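Local coordinates for protein digeranylgeranylglycerophospholipid reductase (Sulfolobus acidocaldarius, PDB 4OPI) that reduces the double bonds of the geranylgeranyl chains of archaeal membrane lipid precursors, using a bound FAD, to give saturated archaeols, at residues V52-F57 / E93-N98. The protein carries 1 engineered substitution. Residues are numbered along the deposited sequence; the frame is centred on the assembly and turned at random.
Sequences VSKAHF and EGFELN. With GRG (geranylgeranyl diphosphate), chain C; GRG (geranylgeranyl diphosphate), chain D.
Lys54 crosses the Phe95 ring at a slant and runs beside Glu93, the two side chains pointing the same way. Lys54 CB rests 3.6 Å from Glu93 O. Lys54 CG, set anti to the backbone N (chi1 -174°), passes 3.5 Å from Phe95 CZ, and CD also skirts that ring; a bend at chi3 (73°) then turns CE and NZ toward the carboxylate. Lys54 NZ forms a salt bridge of 2.8 Å with Glu93 OE2, met from above the carboxylate plane. A lysine suits this place because its methylenes touch an aromatic ring while its tip carries charge; an alanine here would probably cost Glu93 this salt bridge, though Lys73 could still pair with OE2, and take away the methylene contacts at Phe95 CZ and CE2. Val52 and Phe95 form an antiparallel hydrogen-bonded pair, and Lys54 N adds a backbone bond to Glu93 O. Phe95 also turns its edge toward the face of Phe57 in an offset edge-to-face pair (centroids 5.7 Å apart), while Leu97 CD2 touches Phe57 CZ and Val52 CG2, apolar groups suited to this buried layer. Gly94 suits its place because a CB would collide with C10 of the chain C geranylgeranyl diphosphate. Ser53 OG, N-cap of the following helix, accepts from Ala55 N and donates to O1 of that ligand; His56 NE2 bonds in its ring plane to O2A of the chain D ligand. Thus strand 51-53, at the margin of the mixed sheet, pairs with strand 87-97 and runs straight into helix 54-60, setting Ser53 and His56 at the helix start, while Met306 of helix 302-322 packs on His56 and Phe57.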
loop_
_atom_site.group_PDB
_atom_site.type_symbol
_atom_site.label_atom_id
_atom_site.label_comp_id
_atom_site.label_asym_id
_atom_site.label_seq_id
_atom_site.Cartn_x
_atom_site.Cartn_y
_atom_site.Cartn_z
ATOM N N VAL A 52 -2.816 0.406 11.080
ATOM C CA VAL A 52 -1.999 1.519 10.609
ATOM C C VAL A 52 -1.113 2.057 11.726
ATOM O O VAL A 52 -1.555 2.205 12.866
ATOM C CB VAL A 52 -2.864 2.676 10.057
ATOM C CG1 VAL A 52 -1.988 3.712 9.366
ATOM C CG2 VAL A 52 -3.921 2.152 9.095
ATOM N N SER A 53 0.139 2.347 11.393
ATOM C CA SER A 53 1.074 2.937 12.343
ATOM C C SER A 53 0.634 4.340 12.759
ATOM O O SER A 53 0.065 5.081 11.961
ATOM C CB SER A 53 2.478 2.983 11.743
ATOM O OG SER A 53 3.359 3.722 12.569
ATOM N N LYS A 54 0.904 4.699 14.010
ATOM C CA LYS A 54 0.551 6.022 14.515
ATOM C C LYS A 54 1.424 7.101 13.879
ATOM O O LYS A 54 0.989 8.237 13.695
ATOM C CB LYS A 54 0.686 6.074 16.038
ATOM C CG LYS A 54 0.205 7.382 16.649
ATOM C CD LYS A 54 0.433 7.432 18.151
ATOM C CE LYS A 54 1.904 7.616 18.479
ATOM N NZ LYS A 54 2.119 7.854 19.933
ATOM N N ALA A 55 2.656 6.729 13.544
ATOM C CA ALA A 55 3.626 7.665 12.983
ATOM C C ALA A 55 3.155 8.280 11.667
ATOM O O ALA A 55 3.527 9.405 11.333
ATOM C CB ALA A 55 4.962 6.974 12.787
ATOM N N HIS A 56 2.342 7.538 10.921
ATOM C CA HIS A 56 1.795 8.038 9.665
ATOM C C HIS A 56 0.864 9.225 9.889
ATOM O O HIS A 56 0.849 10.167 9.096
ATOM C CB HIS A 56 1.051 6.928 8.922
ATOM C CG HIS A 56 1.948 5.996 8.168
ATOM N ND1 HIS A 56 2.667 6.390 7.060
ATOM C CD2 HIS A 56 2.236 4.686 8.356
ATOM C CE1 HIS A 56 3.361 5.365 6.601
ATOM N NE2 HIS A 56 3.118 4.318 7.370
ATOM N N PHE A 57 0.094 9.179 10.972
ATOM C CA PHE A 57 -0.880 10.229 11.262
ATOM C C PHE A 57 -0.212 11.507 11.762
ATOM O O PHE A 57 -0.682 12.610 11.483
ATOM C CB PHE A 57 -1.905 9.735 12.286
ATOM C CG PHE A 57 -2.825 8.671 11.758
ATOM C CD1 PHE A 57 -3.992 9.013 11.096
ATOM C CD2 PHE A 57 -2.520 7.330 11.920
ATOM C CE1 PHE A 57 -4.839 8.039 10.606
ATOM C CE2 PHE A 57 -3.365 6.349 11.431
ATOM C CZ PHE A 57 -4.525 6.705 10.774
ATOM N N GLU A 93 3.854 2.050 18.453
ATOM C CA GLU A 93 2.447 2.392 18.614
ATOM C C GLU A 93 1.725 2.392 17.273
ATOM O O GLU A 93 2.249 2.875 16.269
ATOM C CB GLU A 93 2.296 3.751 19.298
ATOM C CG GLU A 93 2.928 3.818 20.679
ATOM C CD GLU A 93 2.558 5.082 21.429
ATOM O OE1 GLU A 93 3.412 5.609 22.170
ATOM O OE2 GLU A 93 1.407 5.546 21.281
ATOM N N GLY A 94 0.518 1.837 17.268
ATOM C CA GLY A 94 -0.293 1.781 16.069
ATOM C C GLY A 94 -1.769 1.706 16.407
ATOM O O GLY A 94 -2.144 1.697 17.579
ATOM N N PHE A 95 -2.608 1.647 15.378
ATOM C CA PHE A 95 -4.049 1.607 15.582
ATOM C C PHE A 95 -4.717 0.475 14.816
ATOM O O PHE A 95 -4.383 0.214 13.657
ATOM C CB PHE A 95 -4.688 2.931 15.158
ATOM C CG PHE A 95 -4.119 4.135 15.844
ATOM C CD1 PHE A 95 -4.139 4.243 17.222
ATOM C CD2 PHE A 95 -3.588 5.177 15.102
ATOM C CE1 PHE A 95 -3.622 5.359 17.850
ATOM C CE2 PHE A 95 -3.072 6.296 15.725
ATOM C CZ PHE A 95 -3.090 6.387 17.098
ATOM N N GLU A 96 -5.662 -0.196 15.464
ATOM C CA GLU A 96 -6.590 -1.073 14.765
ATOM C C GLU A 96 -7.874 -0.296 14.511
ATOM O O GLU A 96 -8.617 0.022 15.442
ATOM C CB GLU A 96 -6.868 -2.350 15.556
ATOM C CG GLU A 96 -6.165 -3.582 15.001
ATOM C CD GLU A 96 -6.603 -3.921 13.586
ATOM O OE1 GLU A 96 -5.768 -4.446 12.818
ATOM O OE2 GLU A 96 -7.778 -3.671 13.243
ATOM N N LEU A 97 -8.124 0.011 13.241
ATOM C CA LEU A 97 -9.159 0.965 12.870
ATOM C C LEU A 97 -10.502 0.343 12.518
ATOM O O LEU A 97 -10.581 -0.802 12.077
ATOM C CB LEU A 97 -8.686 1.796 11.671
ATOM C CG LEU A 97 -8.069 3.173 11.910
ATOM C CD1 LEU A 97 -7.665 3.342 13.359
ATOM C CD2 LEU A 97 -6.874 3.367 10.993
ATOM N N ASN A 98 -11.559 1.120 12.733
ATOM C CA ASN A 98 -12.801 0.918 12.010
ATOM C C ASN A 98 -12.675 1.746 10.736
ATOM O O ASN A 98 -13.127 2.889 10.682
ATOM C CB ASN A 98 -14.016 1.339 12.841
ATOM C CG ASN A 98 -15.339 0.965 12.183
ATOM O OD1 ASN A 98 -15.477 1.012 10.961
ATOM N ND2 ASN A 98 -16.317 0.591 12.999
HETATM C C20 GRG C . -2.068 -7.453 6.681
HETATM C C19 GRG C . -1.515 -7.053 4.146
HETATM C C18 GRG C . -1.360 -6.671 5.602
HETATM C C17 GRG C . -0.595 -5.622 5.952
HETATM C C16 GRG C . -0.444 -5.259 7.413
HETATM C C14 GRG C . 1.985 -4.994 9.475
HETATM C C13 GRG C . 1.012 -3.977 8.920
HETATM C C15 GRG C . 0.493 -4.089 7.512
HETATM C C12 GRG C . 0.582 -2.942 9.666
HETATM C C11 GRG C . 1.050 -2.739 11.082
HETATM C C9 GRG C . 0.936 -1.264 11.374
HETATM C C8 GRG C . 0.966 -1.026 12.860
HETATM C C10 GRG C . -0.311 -0.903 13.661
HETATM C C7 GRG C . 2.165 -0.937 13.464
HETATM C C6 GRG C . 2.286 -0.711 14.957
HETATM C C5 GRG C . 3.476 -1.473 15.488
HETATM C C3 GRG C . 4.788 -0.893 14.989
HETATM C C4 GRG C . 6.067 -1.700 15.083
HETATM C C2 GRG C . 4.822 0.346 14.466
HETATM C C1 GRG C . 6.096 0.957 13.946
HETATM O O1 GRG C . 5.775 2.259 13.520
HETATM P PA GRG C . 6.357 3.415 14.417
HETATM O O1A GRG C . 6.864 4.555 13.568
HETATM O O3A GRG C . 7.557 2.756 15.205
HETATM O O2A GRG C . 5.289 3.922 15.354
HETATM P PB GRG C . 8.371 3.447 16.362
HETATM O O1B GRG C . 9.838 3.376 16.015
HETATM O O2B GRG C . 7.941 4.889 16.477
HETATM O O3B GRG C . 8.123 2.726 17.667
HETATM C C20 GRG D . 7.007 -11.053 2.885
HETATM C C19 GRG D . 7.457 -13.589 2.805
HETATM C C18 GRG D . 7.313 -12.332 3.634
HETATM C C17 GRG D . 7.466 -12.476 4.981
HETATM C C16 GRG D . 7.428 -11.553 6.198
HETATM C C14 GRG D . 9.069 -9.777 7.744
HETATM C C13 GRG D . 7.694 -9.367 7.274
HETATM C C15 GRG D . 7.068 -10.083 6.085
HETATM C C12 GRG D . 7.056 -8.376 7.931
HETATM C C11 GRG D . 7.724 -7.699 9.110
HETATM C C9 GRG D . 6.711 -6.869 9.879
HETATM C C8 GRG D . 7.402 -5.613 10.367
HETATM C C10 GRG D . 8.766 -5.732 11.006
HETATM C C7 GRG D . 6.817 -4.401 10.234
HETATM C C6 GRG D . 7.518 -3.147 10.712
HETATM C C5 GRG D . 6.620 -2.285 11.588
HETATM C C3 GRG D . 5.713 -1.338 10.811
HETATM C C4 GRG D . 4.430 -1.848 10.194
HETATM C C2 GRG D . 6.063 -0.035 10.708
HETATM C C1 GRG D . 5.252 1.037 10.001
HETATM O O1 GRG D . 5.012 0.735 8.646
HETATM P PA GRG D . 5.453 1.795 7.564
HETATM O O1A GRG D . 6.510 1.162 6.687
HETATM O O3A GRG D . 5.989 3.101 8.275
HETATM O O2A GRG D . 4.273 2.172 6.710
#